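Local coordinates for protein trans-4-hydroxy-L-proline dehydratase (Clostridioides difficile 70-100-2010, PDB 6VXC) that uses glycyl radical chemistry to dehydrate trans-4-hydroxy-L-proline to (S)-1-pyrroline-5-carboxylate in the anaerobic breakdown of hydroxyproline, at residues K197-R202 with D550-G555; A201-L206 with N216-L221. All coordinates share one frame; numbering follows the deposited sequence.

Contact 1: residues K197-R202 with D550-G555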
# COMPACT_ATOMS: atom_id res chain seq x y z
N LYS A 197 28.62 12.18 -8.25
CA LYS A 197 29.89 11.79 -8.85
C LYS A 197 29.74 10.50 -9.64
O LYS A 197 30.35 10.34 -10.70
CB LYS A 197 30.96 11.63 -7.77
CG LYS A 197 31.41 12.94 -7.18
CD LYS A 197 32.54 12.75 -6.18
CE LYS A 197 33.20 14.08 -5.86
NZ LYS A 197 34.08 13.99 -4.66
N ASP A 198 28.98 9.54 -9.11
CA ASP A 198 28.69 8.33 -9.87
C ASP A 198 28.00 8.66 -11.19
O ASP A 198 28.30 8.05 -12.22
CB ASP A 198 27.82 7.37 -9.05
CG ASP A 198 28.54 6.81 -7.82
OD1 ASP A 198 29.78 6.87 -7.74
OD2 ASP A 198 27.84 6.28 -6.93
N ILE A 199 27.04 9.58 -11.16
CA ILE A 199 26.29 9.93 -12.36
C ILE A 199 27.20 10.62 -13.38
O ILE A 199 27.18 10.31 -14.57
CB ILE A 199 25.07 10.78 -11.99
CG1 ILE A 199 24.04 9.92 -11.23
CG2 ILE A 199 24.48 11.48 -13.24
CD1 ILE A 199 23.07 10.72 -10.37
N GLU A 200 28.03 11.55 -12.91
CA GLU A 200 28.96 12.23 -13.81
C GLU A 200 29.93 11.25 -14.44
O GLU A 200 30.29 11.39 -15.62
CB GLU A 200 29.68 13.34 -13.04
CG GLU A 200 28.75 14.50 -12.73
CD GLU A 200 29.34 15.53 -11.78
OE1 GLU A 200 30.31 15.22 -11.05
OE2 GLU A 200 28.84 16.68 -11.79
N ALA A 201 30.36 10.24 -13.69
CA ALA A 201 31.22 9.21 -14.26
C ALA A 201 30.50 8.45 -15.38
O ALA A 201 31.09 8.16 -16.42
CB ALA A 201 31.69 8.25 -13.18
N ARG A 202 29.22 8.11 -15.17
CA ARG A 202 28.45 7.45 -16.22
C ARG A 202 28.32 8.34 -17.45
O ARG A 202 28.47 7.87 -18.58
CB ARG A 202 27.07 7.05 -15.70
CG ARG A 202 27.03 5.80 -14.84
CD ARG A 202 27.33 4.52 -15.63
NE ARG A 202 26.25 4.15 -16.55
CZ ARG A 202 26.39 4.02 -17.87
NH1 ARG A 202 27.56 4.23 -18.45
NH2 ARG A 202 25.35 3.69 -18.61
N ASP A 550 19.92 -0.43 -10.21
CA ASP A 550 20.45 -0.33 -11.49
C ASP A 550 20.19 0.93 -12.29
O ASP A 550 20.74 1.01 -13.33
CB ASP A 550 20.86 -1.62 -12.19
CG ASP A 550 21.14 -2.76 -11.23
OD1 ASP A 550 21.75 -2.59 -10.21
OD2 ASP A 550 20.71 -3.83 -11.53
N CYS A 551 19.49 1.93 -11.73
CA CYS A 551 19.13 3.01 -12.65
C CYS A 551 20.36 3.77 -13.13
O CYS A 551 20.50 4.03 -14.33
CB CYS A 551 18.13 3.96 -11.98
SG CYS A 551 16.54 3.17 -11.55
N ILE A 552 21.28 4.11 -12.22
CA ILE A 552 22.47 4.87 -12.61
C ILE A 552 23.33 4.04 -13.56
O ILE A 552 23.72 4.51 -14.64
CB ILE A 552 23.26 5.33 -11.36
CG1 ILE A 552 22.49 6.41 -10.60
CG2 ILE A 552 24.67 5.80 -11.73
CD1 ILE A 552 23.09 6.81 -9.25
N GLU A 553 23.62 2.79 -13.19
CA GLU A 553 24.44 1.93 -14.03
C GLU A 553 23.82 1.73 -15.42
O GLU A 553 24.54 1.75 -16.43
CB GLU A 553 24.64 0.58 -13.33
CG GLU A 553 25.38 -0.47 -14.13
CD GLU A 553 25.55 -1.78 -13.35
OE1 GLU A 553 25.22 -1.82 -12.14
OE2 GLU A 553 26.00 -2.79 -13.95
N LYS A 554 22.50 1.52 -15.48
CA LYS A 554 21.82 1.35 -16.76
C LYS A 554 21.66 2.65 -17.52
O LYS A 554 21.43 2.62 -18.74
CB LYS A 554 20.43 0.76 -16.56
CG LYS A 554 20.35 -0.69 -16.13
CD LYS A 554 18.89 -1.07 -16.01
CE LYS A 554 18.68 -2.53 -15.65
NZ LYS A 554 17.20 -2.83 -15.63
N GLY A 555 21.78 3.79 -16.85
CA GLY A 555 21.38 5.06 -17.41
C GLY A 555 19.92 5.07 -17.82
O GLY A 555 19.58 5.51 -18.92

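Contact 2: residues A201-L206 with N216-L221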
# COMPACT_ATOMS: atom_id res chain seq x y z
N ALA A 201 30.36 10.24 -13.69
CA ALA A 201 31.22 9.21 -14.26
C ALA A 201 30.50 8.45 -15.38
O ALA A 201 31.09 8.16 -16.42
CB ALA A 201 31.69 8.25 -13.18
N ARG A 202 29.22 8.11 -15.17
CA ARG A 202 28.45 7.45 -16.22
C ARG A 202 28.32 8.34 -17.45
O ARG A 202 28.47 7.87 -18.58
CB ARG A 202 27.07 7.05 -15.70
CG ARG A 202 27.03 5.80 -14.84
CD ARG A 202 27.33 4.52 -15.63
NE ARG A 202 26.25 4.15 -16.55
CZ ARG A 202 26.39 4.02 -17.87
NH1 ARG A 202 27.56 4.23 -18.45
NH2 ARG A 202 25.35 3.69 -18.61
N LEU A 203 28.01 9.62 -17.24
CA LEU A 203 27.86 10.54 -18.37
C LEU A 203 29.14 10.60 -19.21
O LEU A 203 29.07 10.67 -20.44
CB LEU A 203 27.47 11.93 -17.88
CG LEU A 203 25.98 12.10 -17.52
CD1 LEU A 203 25.72 13.39 -16.75
CD2 LEU A 203 25.13 12.03 -18.77
N LYS A 204 30.30 10.56 -18.57
CA LYS A 204 31.55 10.67 -19.32
C LYS A 204 31.84 9.43 -20.15
O LYS A 204 32.62 9.51 -21.10
CB LYS A 204 32.71 10.94 -18.36
CG LYS A 204 32.67 12.33 -17.76
CD LYS A 204 33.83 12.59 -16.82
CE LYS A 204 33.59 13.86 -16.03
NZ LYS A 204 34.27 13.91 -14.69
N GLU A 205 31.23 8.29 -19.83
CA GLU A 205 31.56 7.08 -20.56
C GLU A 205 30.52 6.69 -21.60
O GLU A 205 30.69 5.69 -22.29
CB GLU A 205 31.81 5.94 -19.58
CG GLU A 205 30.66 5.60 -18.71
CD GLU A 205 31.05 4.60 -17.63
OE1 GLU A 205 32.22 4.18 -17.59
OE2 GLU A 205 30.17 4.23 -16.82
N LEU A 206 29.48 7.50 -21.78
CA LEU A 206 28.51 7.25 -22.84
C LEU A 206 29.19 7.27 -24.21
O LEU A 206 29.99 8.16 -24.52
CB LEU A 206 27.40 8.30 -22.80
CG LEU A 206 26.53 8.27 -21.54
CD1 LEU A 206 25.46 9.34 -21.61
CD2 LEU A 206 25.91 6.89 -21.34
N ASN A 216 19.19 8.70 -24.86
CA ASN A 216 18.20 8.48 -23.81
C ASN A 216 18.87 8.32 -22.46
O ASN A 216 18.35 8.79 -21.45
CB ASN A 216 17.35 7.24 -24.12
CG ASN A 216 16.57 7.37 -25.42
OD1 ASN A 216 16.08 8.45 -25.77
ND2 ASN A 216 16.47 6.28 -26.15
N LYS A 217 20.01 7.64 -22.42
CA LYS A 217 20.74 7.51 -21.16
C LYS A 217 21.18 8.88 -20.65
O LYS A 217 21.04 9.17 -19.45
CB LYS A 217 21.96 6.61 -21.35
CG LYS A 217 21.65 5.19 -21.82
CD LYS A 217 22.65 4.24 -21.23
CE LYS A 217 23.28 3.30 -22.23
NZ LYS A 217 22.39 2.33 -22.89
N LYS A 218 21.68 9.73 -21.54
CA LYS A 218 22.16 11.05 -21.14
C LYS A 218 21.05 11.90 -20.54
O LYS A 218 21.26 12.55 -19.51
CB LYS A 218 22.78 11.77 -22.34
CG LYS A 218 23.48 13.08 -22.00
CD LYS A 218 23.88 13.85 -23.26
CE LYS A 218 24.56 15.17 -22.95
NZ LYS A 218 25.96 14.94 -22.51
N ALA A 219 19.87 11.90 -21.17
CA ALA A 219 18.75 12.68 -20.66
C ALA A 219 18.35 12.22 -19.25
O ALA A 219 18.14 13.05 -18.36
CB ALA A 219 17.56 12.57 -21.63
N ASP A 220 18.27 10.90 -19.03
CA ASP A 220 17.93 10.40 -17.70
C ASP A 220 19.03 10.69 -16.68
O ASP A 220 18.74 11.08 -15.55
CB ASP A 220 17.67 8.88 -17.74
CG ASP A 220 16.27 8.52 -18.23
OD1 ASP A 220 15.38 9.40 -18.29
OD2 ASP A 220 16.05 7.32 -18.53
N LEU A 221 20.30 10.51 -17.06
CA LEU A 221 21.41 10.75 -16.13
C LEU A 221 21.54 12.24 -15.80
O LEU A 221 21.79 12.60 -14.65
CB LEU A 221 22.71 10.21 -16.74
CG LEU A 221 22.79 8.68 -16.77
CD1 LEU A 221 23.79 8.20 -17.79
CD2 LEU A 221 23.15 8.12 -15.39

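Contact 1: residues K197-R202 with D550-G555
The carbonyl oxygen of I552 is gripped by two donors, one from each segment: NE of R202 at 3.2 Å and, from the residue just past its own short helix, the backbone N of G555 at 3.0 Å from that O. They reach it from opposite faces of the peptide plane, and the R202 bond is moderately bent, with an angle of 150° at the hydrogen. I552 O lies close to the guanidinium plane, so NE spends its N-H at the edge of the group. E553 O is also near, 3.0 Å from R202 NH2, oblique to the guanidinium plane. Successive bends in the arginine chain, at chi2 and chi3, curl it over so that NE faces the end of helix 551-554 while NH1 is left to form a salt bridge with E205.

The apolar half of the contact lies beside this bond. The side chains of I199 and I552 lie roughly perpendicular, I199 CG1 resting 3.8 Å from I552 CD1. On I552 the two branches divide the work: CG1, set beside the backbone N (chi1 -69°), carries CD1 to I199, whereas CG2 packs 3.9 Å from R202 CG, against the aliphatic part of the arginine. M224 of helix 214-248 touches both isoleucines and extends this apolar patch. At the margin, D198 approaches CG2 of I552 more loosely, its carboxylate being paired with K190.

G555 has positive phi and its N bonds to I552 O, while K556 N bonds to C551 O; helix 551-554 therefore ends in a Schellman motif, with R202 of helix 192-205 docked on one of its carbonyls.

Contact 2: residues A201-L206 with N216-L221
L203 and L221 meet with their side chains running antiparallel past one another, L203 CD2 lying 3.6 Å from L221 CB. They belong to two consecutive helices of an antiparallel helical hairpin: the axes of the short segments 201-205 and 216-221 pass 10.1 Å apart and their directions differ by 159°. The same CD2 methyl of L203 also touches K218, 3.8 Å from its CG, where the two side chains are nearly perpendicular. K218 CG stands opposite the backbone N (chi1 -173°), which brings it to the L203 methyl; F208 of the connecting loop also touches this lysine.

One turn further on, L206 brings its two methyls to different residues. CD1 lies 3.7 Å from K218 CB and CD2 lies 4.0 Å from K217 CB, so the leucine straddles the beginnings of both lysine side chains. L221, about one turn beyond K217 and K218, completes the apolar layer, its CD1 and CD2 each 4.1 Å from R202 CB.

The next shell is charged. K217 CB points toward helix 192-205, but bends along the rest of its chain lead the amino group away to D211 and D213, with which NZ forms salt bridges. These carboxylates probably offset the nearness of a like charge, since R202 NH2 and K217 NZ are 5.4 Å apart without touching. On the other helix, E205 offers a carboxylate to the arginine three residues earlier, and this salt bridge fixes one end of the guanidinium. The bond runs from R202 NH1 to E205 OE2 at 3.1 Å, meeting the oxygen on its anti side and 32° out of the carboxylate plane.

How the contacts relate
Along the chain, helix 192-205 comes first and supplies both contacts, with R202 taking part in each. Contact 2 closes a short loop, ten residues from L206 to N216, by folding the start of helix 214-248 back on the end of helix 192-205. Contact 1 spans 348 residues from R202 to D550, and helix 214-248 lies wholly within that span. The centres are 7 Å apart, and the second partners touch each other directly: K554 O packs 3.2 Å from K217 CD. Local hairpin and distant helix 551-554 thus form one three-way junction, far from the centre of the chain and away from the probable active site.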